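Local structure of mandelate racemase/muconate lactonizing enzyme (Roseovarius nubinhibens, 2QDD) at residues Cys229-Val232 with Ala233-Ala237; Ala200-Pro203 with Ala204-Val207; Asn90-Met93 with Asp94-Pro98. The protein is of unknown function but, as a magnesium-binding member of the mandelate racemase/muconate lactonizing enzyme family, probably acts on a carboxylate substrate. One frame throughout, in Å; residues are numbered along the deposited sequence.

Contact 1: residues Cys229-Val232 with Ala233-Ala237; sequences CAHV and ARRVA
His231 and Arg235, one helical turn apart, run side by side in the same direction, their imidazole and guanidinium planes 80° apart. The histidine CG stands anti to its own N (chi1 -177°), which brings the ring beside the arginine stem, NE2 lying 4.0 Å from Arg235 CD. Both polar ends then reach OE2 of Glu262 in a neighbouring subunit, His231 by a hydrogen bond and Arg235 by a salt bridge, while Arg235 NH2 also donates to carbonyls of Val236 and Asn238 there; a long, jointed arginine suits so many acceptors. Arg234 behaves differently. Bent at its third torsion (-79°), it returns along the helix and lays one guanidinium face over Ala230 O, with CZ 3.7 Å from that oxygen. Helix 226-233 gives way to the loop before strand 240-242 of the enolase-superfamily barrel. Ala233 N still donates to Cys229 O at 3.1 Å, but the bond from Arg234 N to Ala230 O is weak, at 3.3 Å. Arg235 N turns three residues back, to Val232 O at 2.9 Å, approaching from well above the carbonyl plane. Val232 CG1 meets both methyls of Val236, CG1 and CG2, at 4.1 Å, and these branched residues pack against helix 203-210.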
ATOM      1  N   CYS A 229       7.186  -0.313 -17.440  1.00 30.26           N
ATOM      2  CA  CYS A 229       8.591  -0.388 -17.041  1.00 30.70           C
ATOM      3  C   CYS A 229       8.786  -0.755 -15.565  1.00 28.40           C
ATOM      4  O   CYS A 229       9.681  -1.534 -15.227  1.00 28.11           O
ATOM      5  CB  CYS A 229       9.311   0.920 -17.377  1.00 31.79           C
ATOM      6  SG  CYS A 229       9.709   1.108 -19.140  1.00 42.49           S
ATOM      7  N   ALA A 230       7.931  -0.201 -14.706  1.00 25.16           N
ATOM      8  CA  ALA A 230       7.927  -0.498 -13.276  1.00 25.27           C
ATOM      9  C   ALA A 230       7.500  -1.938 -12.983  1.00 29.12           C
ATOM     10  O   ALA A 230       7.973  -2.554 -12.021  1.00 30.10           O
ATOM     11  CB  ALA A 230       7.011   0.485 -12.547  1.00 25.23           C
ATOM     12  N   HIS A 231       6.599  -2.454 -13.818  1.00 28.70           N
ATOM     13  CA  HIS A 231       6.178  -3.852 -13.783  1.00 29.53           C
ATOM     14  C   HIS A 231       7.351  -4.793 -14.034  1.00 26.61           C
ATOM     15  O   HIS A 231       7.580  -5.706 -13.245  1.00 32.08           O
ATOM     16  CB  HIS A 231       5.052  -4.101 -14.800  1.00 24.38           C
ATOM     17  CG  HIS A 231       4.507  -5.496 -14.779  1.00 34.23           C
ATOM     18  ND1 HIS A 231       3.349  -5.829 -14.111  1.00 38.34           N
ATOM     19  CD2 HIS A 231       4.957  -6.641 -15.346  1.00 30.17           C
ATOM     20  CE1 HIS A 231       3.110  -7.118 -14.264  1.00 41.64           C
ATOM     21  NE2 HIS A 231       4.073  -7.635 -15.007  1.00 33.81           N
ATOM     22  N   VAL A 232       8.077  -4.557 -15.129  1.00 25.73           N
ATOM     23  CA  VAL A 232       9.282  -5.318 -15.492  1.00 25.05           C
ATOM     24  C   VAL A 232      10.347  -5.289 -14.385  1.00 24.51           C
ATOM     25  O   VAL A 232      10.906  -6.330 -14.032  1.00 26.55           O
ATOM     26  CB  VAL A 232       9.878  -4.798 -16.828  1.00 23.78           C
ATOM     27  CG1 VAL A 232      11.211  -5.447 -17.144  1.00 26.29           C
ATOM     28  CG2 VAL A 232       8.899  -5.027 -17.963  1.00 33.57           C
ATOM     29  N   ALA A 233      10.591  -4.097 -13.835  1.00 24.21           N
ATOM     30  CA  ALA A 233      11.624  -3.869 -12.821  1.00 23.91           C
ATOM     31  C   ALA A 233      11.436  -4.704 -11.561  1.00 23.97           C
ATOM     32  O   ALA A 233      12.411  -5.177 -10.988  1.00 33.81           O
ATOM     33  CB  ALA A 233      11.701  -2.386 -12.467  1.00 22.29           C
ATOM     34  N   ARG A 234      10.177  -4.888 -11.149  1.00 26.79           N
ATOM     35  CA  ARG A 234       9.808  -5.759 -10.029  1.00 28.16           C
ATOM     36  C   ARG A 234      10.111  -7.247 -10.242  1.00 28.11           C
ATOM     37  O   ARG A 234      10.165  -8.016  -9.282  1.00 30.64           O
ATOM     38  CB  ARG A 234       8.330  -5.582  -9.690  1.00 26.14           C
ATOM     39  CG  ARG A 234       8.036  -4.307  -8.920  1.00 40.86           C
ATOM     40  CD  ARG A 234       6.644  -4.326  -8.295  1.00 62.75           C
ATOM     41  NE  ARG A 234       5.591  -4.016  -9.265  1.00 72.14           N
ATOM     42  CZ  ARG A 234       5.198  -2.788  -9.603  1.00 71.40           C
ATOM     43  NH1 ARG A 234       5.764  -1.714  -9.058  1.00 64.47           N
ATOM     44  NH2 ARG A 234       4.231  -2.633 -10.498  1.00 70.96           N
ATOM     45  N   ARG A 235      10.312  -7.639 -11.497  1.00 25.47           N
ATOM     46  CA  ARG A 235      10.318  -9.039 -11.897  1.00 22.34           C
ATOM     47  C   ARG A 235      11.674  -9.506 -12.443  1.00 24.58           C
ATOM     48  O   ARG A 235      11.861 -10.696 -12.699  1.00 26.20           O
ATOM     49  CB  ARG A 235       9.217  -9.292 -12.933  1.00 19.80           C
ATOM     50  CG  ARG A 235       7.793  -9.026 -12.430  1.00 22.36           C
ATOM     51  CD  ARG A 235       6.786  -9.951 -13.105  1.00 21.57           C
ATOM     52  NE  ARG A 235       6.912 -11.330 -12.638  1.00 24.28           N
ATOM     53  CZ  ARG A 235       6.545 -12.409 -13.325  1.00 22.99           C
ATOM     54  NH1 ARG A 235       6.023 -12.303 -14.540  1.00 23.16           N
ATOM     55  NH2 ARG A 235       6.709 -13.606 -12.790  1.00 21.22           N
ATOM     56  N   VAL A 236      12.603  -8.566 -12.643  1.00 24.48           N
ATOM     57  CA  VAL A 236      13.931  -8.864 -13.215  1.00 20.66           C
ATOM     58  C   VAL A 236      15.056  -8.328 -12.313  1.00 21.58           C
ATOM     59  O   VAL A 236      14.788  -7.619 -11.340  1.00 21.55           O
ATOM     60  CB  VAL A 236      14.085  -8.320 -14.683  1.00 20.22           C
ATOM     61  CG1 VAL A 236      12.923  -8.777 -15.569  1.00 18.25           C
ATOM     62  CG2 VAL A 236      14.196  -6.806 -14.712  1.00 16.42           C
ATOM     63  N   ALA A 237      16.303  -8.655 -12.647  1.00 25.73           N
ATOM     64  CA  ALA A 237      17.452  -8.392 -11.772  1.00 24.48           C
ATOM     65  C   ALA A 237      18.412  -7.282 -12.248  1.00 25.17           C
ATOM     66  O   ALA A 237      19.379  -6.962 -11.548  1.00 26.84           O
ATOM     67  CB  ALA A 237      18.211  -9.683 -11.511  1.00 23.33           C
TER

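Contact 2: residues Ala200-Pro203 with Ala204-Val207; sequences AWTP and AIAV
The indole of Trp201 and the branched side chain of Ile205 meet in a CH-pi contact: Ile205 CG2 sits over one face of the five-membered ring, 3.9 Å from its centroid and 25° off the normal. The other end of the indole rests on a small neighbour, CE3 lying 3.6 Å from Ala206 CB, where alanine lets the wide ring come close to the helix. Backbone bonds open helix 203-210, which follows strand 192-196 in the beta/alpha barrel of the C-terminal domain. Ala206 N points almost straight at Thr202 O, 3.1 Å away, and Val207 N donates to Pro203 O at 2.9 Å. Proline suits the first turn, where its missing N-H costs no helical bond. Between the two segments the polar side chains add little. Thr202 holds the N-cap position but makes no capping bond; with chi1 at 47°, OG1 lies between N and the carbonyl carbon and faces Ile205, 3.4 Å from CD1, buried and with no hydrogen-bond partner in the model. The indole N-H, at NE1, is hydrogen-bonded to Asp176. A leucine in place of Trp201 would probably strip Ile205 CG2 of its aromatic cover and leave Asp176 without this donor.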
ATOM      1  N   ALA A 200      10.820  -1.237 -27.569  1.00 35.49           N
ATOM      2  CA  ALA A 200      10.426  -2.286 -28.512  1.00 39.64           C
ATOM      3  C   ALA A 200       9.847  -3.546 -27.855  1.00 40.59           C
ATOM      4  O   ALA A 200       9.291  -4.399 -28.542  1.00 48.69           O
ATOM      5  CB  ALA A 200      11.591  -2.645 -29.427  1.00 39.88           C
ATOM      6  N   TRP A 201       9.978  -3.661 -26.535  1.00 37.67           N
ATOM      7  CA  TRP A 201       9.413  -4.788 -25.803  1.00 31.84           C
ATOM      8  C   TRP A 201       8.033  -4.490 -25.218  1.00 35.93           C
ATOM      9  O   TRP A 201       7.710  -3.342 -24.896  1.00 37.74           O
ATOM     10  CB  TRP A 201      10.372  -5.247 -24.705  1.00 32.22           C
ATOM     11  CG  TRP A 201      11.612  -5.911 -25.217  1.00 29.31           C
ATOM     12  CD1 TRP A 201      11.804  -6.456 -26.460  1.00 32.90           C
ATOM     13  CD2 TRP A 201      12.836  -6.116 -24.496  1.00 31.91           C
ATOM     14  NE1 TRP A 201      13.074  -6.982 -26.554  1.00 39.40           N
ATOM     15  CE2 TRP A 201      13.728  -6.783 -25.366  1.00 29.14           C
ATOM     16  CE3 TRP A 201      13.272  -5.786 -23.204  1.00 35.73           C
ATOM     17  CZ2 TRP A 201      15.023  -7.135 -24.981  1.00 29.78           C
ATOM     18  CZ3 TRP A 201      14.556  -6.144 -22.821  1.00 33.08           C
ATOM     19  CH2 TRP A 201      15.418  -6.804 -23.709  1.00 30.58           C
ATOM     20  N   THR A 202       7.211  -5.529 -25.110  1.00 36.67           N
ATOM     21  CA  THR A 202       6.103  -5.552 -24.149  1.00 32.93           C
ATOM     22  C   THR A 202       6.651  -6.123 -22.834  1.00 28.70           C
ATOM     23  O   THR A 202       7.733  -6.730 -22.843  1.00 24.96           O
ATOM     24  CB  THR A 202       4.935  -6.421 -24.670  1.00 37.00           C
ATOM     25  OG1 THR A 202       5.443  -7.669 -25.163  1.00 37.23           O
ATOM     26  CG2 THR A 202       4.154  -5.686 -25.768  1.00 31.14           C
ATOM     27  N   PRO A 203       5.945  -5.905 -21.697  1.00 28.01           N
ATOM     28  CA  PRO A 203       6.392  -6.501 -20.426  1.00 27.81           C
ATOM     29  C   PRO A 203       6.706  -7.997 -20.475  1.00 26.58           C
ATOM     30  O   PRO A 203       7.683  -8.426 -19.868  1.00 27.15           O
ATOM     31  CB  PRO A 203       5.220  -6.227 -19.480  1.00 28.88           C
ATOM     32  CG  PRO A 203       4.624  -4.982 -19.996  1.00 23.65           C
ATOM     33  CD  PRO A 203       4.740  -5.075 -21.498  1.00 25.43           C
ATOM     34  N   ALA A 204       5.903  -8.761 -21.217  1.00 27.19           N
ATOM     35  CA  ALA A 204       6.082 -10.207 -21.375  1.00 26.97           C
ATOM     36  C   ALA A 204       7.426 -10.601 -21.981  1.00 25.20           C
ATOM     37  O   ALA A 204       8.094 -11.513 -21.486  1.00 31.89           O
ATOM     38  CB  ALA A 204       4.966 -10.763 -22.221  1.00 25.32           C
ATOM     39  N   ILE A 205       7.809  -9.921 -23.056  1.00 27.00           N
ATOM     40  CA  ILE A 205       9.075 -10.192 -23.739  1.00 28.70           C
ATOM     41  C   ILE A 205      10.247  -9.766 -22.859  1.00 26.62           C
ATOM     42  O   ILE A 205      11.202 -10.518 -22.708  1.00 26.24           O
ATOM     43  CB  ILE A 205       9.140  -9.520 -25.146  1.00 32.46           C
ATOM     44  CG1 ILE A 205       8.088 -10.131 -26.079  1.00 39.53           C
ATOM     45  CG2 ILE A 205      10.517  -9.702 -25.779  1.00 31.90           C
ATOM     46  CD1 ILE A 205       7.648  -9.209 -27.216  1.00 48.49           C
ATOM     47  N   ALA A 206      10.146  -8.581 -22.254  1.00 23.61           N
ATOM     48  CA  ALA A 206      11.155  -8.093 -21.300  1.00 22.71           C
ATOM     49  C   ALA A 206      11.435  -9.068 -20.157  1.00 24.88           C
ATOM     50  O   ALA A 206      12.592  -9.394 -19.888  1.00 21.22           O
ATOM     51  CB  ALA A 206      10.758  -6.740 -20.751  1.00 22.17           C
ATOM     52  N   VAL A 207      10.373  -9.542 -19.507  1.00 25.41           N
ATOM     53  CA  VAL A 207      10.488 -10.521 -18.420  1.00 28.03           C
ATOM     54  C   VAL A 207      11.157 -11.814 -18.905  1.00 29.74           C
ATOM     55  O   VAL A 207      12.051 -12.334 -18.240  1.00 35.99           O
ATOM     56  CB  VAL A 207       9.110 -10.780 -17.746  1.00 28.24           C
ATOM     57  CG1 VAL A 207       9.150 -11.986 -16.817  1.00 32.50           C
ATOM     58  CG2 VAL A 207       8.666  -9.545 -16.970  1.00 21.36           C
TER

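Contact 3: residues Asn90-Met93 with Asp94-Pro98; sequences NRVM and DLQLP
Asp94 sits one turn after Asn90, its CG 3.3 Å from Asn90 O, so the carboxylate lies beside a carbonyl that already accepts the bond from Asp94 N. The two residues lie on the firmly held side of helix 86-96, in the N-terminal capping domain of the enolase-superfamily fold. Asn90 is buried: its ND2 donates to Leu86 O in the preceding turn and to Asp108, an amide being fitted to join a backbone carbonyl to an acidic side chain. Met93 packs beside it, its flexible thioether bent at chi3 (-73°) against Leu78 of helix 64-78 and against Lys104 and Ile107 of helix 101-119. The other side is looser. Leu95 is exposed, and it meets the preceding turn mainly through CB, 3.3 Å from Arg91 O, with the isobutyl branches spread beyond. Within this helix Val92 CG1 and Gln96 CG touch only lightly, at 4.2 Å, though Gln96 CG also lies 3.3 Å from Val92 O, and helix 64-78 backs Gln96 through Leu74 and His77. Beneath both sides runs an unbroken ladder of backbone bonds. Leu95 N donates to Arg91 O at 2.9 Å, and the last rung, Leu97 N to Met93 O, is equally short; Met93 O also takes a weak bond from Gln96 N before Leu97 leaves the helical conformation. Gln96 O, near this end, accepts from His57 of a neighbouring subunit. Asp94 OD2 and Asn90 O are both acceptors, only 3.4 Å apart, and the carbonyl alone would probably disfavour a carboxylate there. Salt bridges from OD1 to Lys104 of helix 101-119 in the same domain, and from OD2 to Arg276 of helix 274-287 in the C-terminal domain, are likely to outweigh that cost and keep Asp94 ionised.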
ATOM      1  N   ASN A  90      10.231  31.016 -18.082  1.00 31.54           N
ATOM      2  CA  ASN A  90       9.607  29.690 -18.115  1.00 27.58           C
ATOM      3  C   ASN A  90       8.132  29.667 -17.733  1.00 26.22           C
ATOM      4  O   ASN A  90       7.328  29.013 -18.405  1.00 29.86           O
ATOM      5  CB  ASN A  90      10.395  28.698 -17.264  1.00 32.81           C
ATOM      6  CG  ASN A  90      11.641  28.202 -17.967  1.00 38.24           C
ATOM      7  OD1 ASN A  90      11.607  27.197 -18.675  1.00 34.51           O
ATOM      8  ND2 ASN A  90      12.747  28.915 -17.786  1.00 46.97           N
ATOM      9  N   ARG A  91       7.793  30.395 -16.671  1.00 26.12           N
ATOM     10  CA  ARG A  91       6.407  30.604 -16.242  1.00 29.32           C
ATOM     11  C   ARG A  91       5.505  31.215 -17.311  1.00 30.02           C
ATOM     12  O   ARG A  91       4.405  30.719 -17.543  1.00 33.23           O
ATOM     13  CB  ARG A  91       6.354  31.451 -14.968  1.00 24.75           C
ATOM     14  CG  ARG A  91       6.713  30.678 -13.714  1.00 30.67           C
ATOM     15  CD  ARG A  91       6.350  31.446 -12.454  1.00 31.53           C
ATOM     16  NE  ARG A  91       7.272  32.548 -12.161  1.00 37.42           N
ATOM     17  CZ  ARG A  91       8.449  32.427 -11.544  1.00 44.16           C
ATOM     18  NH1 ARG A  91       8.901  31.238 -11.146  1.00 34.25           N
ATOM     19  NH2 ARG A  91       9.187  33.513 -11.328  1.00 33.86           N
ATOM     20  N   VAL A  92       5.978  32.284 -17.948  1.00 31.31           N
ATOM     21  CA  VAL A  92       5.275  32.919 -19.069  1.00 26.79           C
ATOM     22  C   VAL A  92       5.024  31.947 -20.227  1.00 31.03           C
ATOM     23  O   VAL A  92       3.884  31.816 -20.680  1.00 32.29           O
ATOM     24  CB  VAL A  92       6.009  34.206 -19.548  1.00 28.73           C
ATOM     25  CG1 VAL A  92       5.412  34.729 -20.854  1.00 23.37           C
ATOM     26  CG2 VAL A  92       5.947  35.288 -18.459  1.00 22.20           C
ATOM     27  N   MET A  93       6.076  31.254 -20.677  1.00 28.51           N
ATOM     28  CA  MET A  93       5.952  30.204 -21.695  1.00 29.64           C
ATOM     29  C   MET A  93       4.923  29.121 -21.340  1.00 31.63           C
ATOM     30  O   MET A  93       4.134  28.715 -22.195  1.00 31.08           O
ATOM     31  CB  MET A  93       7.306  29.542 -21.979  1.00 29.64           C
ATOM     32  CG  MET A  93       8.349  30.437 -22.640  1.00 27.62           C
ATOM     33  SD  MET A  93       9.687  29.481 -23.387  1.00 29.29           S
ATOM     34  CE  MET A  93      10.594  28.919 -21.944  1.00 28.30           C
ATOM     35  N   ASP A  94       4.933  28.670 -20.084  1.00 32.94           N
ATOM     36  CA  ASP A  94       3.992  27.643 -19.607  1.00 35.80           C
ATOM     37  C   ASP A  94       2.558  28.164 -19.495  1.00 29.60           C
ATOM     38  O   ASP A  94       1.606  27.413 -19.681  1.00 31.95           O
ATOM     39  CB  ASP A  94       4.439  27.075 -18.254  1.00 37.25           C
ATOM     40  CG  ASP A  94       5.669  26.174 -18.363  1.00 43.72           C
ATOM     41  OD1 ASP A  94       5.968  25.656 -19.460  1.00 42.87           O
ATOM     42  OD2 ASP A  94       6.338  25.973 -17.330  1.00 43.77           O
ATOM     43  N   LEU A  95       2.426  29.447 -19.178  1.00 30.79           N
ATOM     44  CA  LEU A  95       1.140  30.141 -19.154  1.00 34.66           C
ATOM     45  C   LEU A  95       0.547  30.283 -20.556  1.00 36.67           C
ATOM     46  O   LEU A  95      -0.657  30.107 -20.751  1.00 34.10           O
ATOM     47  CB  LEU A  95       1.310  31.531 -18.533  1.00 34.03           C
ATOM     48  CG  LEU A  95       0.368  31.942 -17.405  1.00 46.89           C
ATOM     49  CD1 LEU A  95       1.074  32.907 -16.459  1.00 48.83           C
ATOM     50  CD2 LEU A  95      -0.904  32.563 -17.965  1.00 54.96           C
ATOM     51  N   GLN A  96       1.402  30.600 -21.527  1.00 34.85           N
ATOM     52  CA  GLN A  96       0.938  31.034 -22.839  1.00 33.99           C
ATOM     53  C   GLN A  96       0.827  29.884 -23.823  1.00 35.31           C
ATOM     54  O   GLN A  96       0.089  29.970 -24.803  1.00 36.97           O
ATOM     55  CB  GLN A  96       1.832  32.145 -23.405  1.00 34.08           C
ATOM     56  CG  GLN A  96       1.777  33.483 -22.639  1.00 37.00           C
ATOM     57  CD  GLN A  96       0.382  34.102 -22.559  1.00 39.30           C
ATOM     58  OE1 GLN A  96      -0.467  33.894 -23.426  1.00 46.46           O
ATOM     59  NE2 GLN A  96       0.149  34.877 -21.510  1.00 43.74           N
ATOM     60  N   LEU A  97       1.564  28.810 -23.561  1.00 29.56           N
ATOM     61  CA  LEU A  97       1.439  27.584 -24.334  1.00 28.13           C
ATOM     62  C   LEU A  97       1.775  26.381 -23.449  1.00 25.79           C
ATOM     63  O   LEU A  97       2.938  26.032 -23.313  1.00 29.11           O
ATOM     64  CB  LEU A  97       2.355  27.641 -25.565  1.00 26.42           C
ATOM     65  CG  LEU A  97       2.344  26.472 -26.553  1.00 29.16           C
ATOM     66  CD1 LEU A  97       1.022  26.387 -27.295  1.00 26.08           C
ATOM     67  CD2 LEU A  97       3.505  26.594 -27.516  1.00 21.65           C
ATOM     68  N   PRO A  98       0.756  25.752 -22.829  1.00 24.94           N
ATOM     69  CA  PRO A  98       1.003  24.524 -22.063  1.00 27.17           C
ATOM     70  C   PRO A  98       1.621  23.394 -22.896  1.00 27.18           C
ATOM     71  O   PRO A  98       1.445  23.359 -24.119  1.00 29.45           O
ATOM     72  CB  PRO A  98      -0.392  24.132 -21.559  1.00 23.91           C
ATOM     73  CG  PRO A  98      -1.195  25.403 -21.607  1.00 27.81           C
ATOM     74  CD  PRO A  98      -0.661  26.162 -22.777  1.00 25.78           C
TER

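How the contacts relate
Contacts 1 and 2 are neighbours in the C-terminal barrel domain, their centres 10 Å apart, and touch: Val232 CG2 lies 3.8 Å from Ala206 CB, and Arg235 NH1 3.9 Å from Val207 CG1. Contact 1 lies at the C-terminal part of helix 226-233 and contact 2 at the start of helix 203-210, packing two successive barrel helices, and each meets a neighbouring subunit. Both lie near the magnesium site, whose metal is absent from this chain: the side chain of Cys229 is about 8 Å from that of Glu244, and that of Trp201 about 9 Å from that of Glu220. Contact 3 stands apart in the N-terminal domain, its nearest atoms about 24 Å from contact 1.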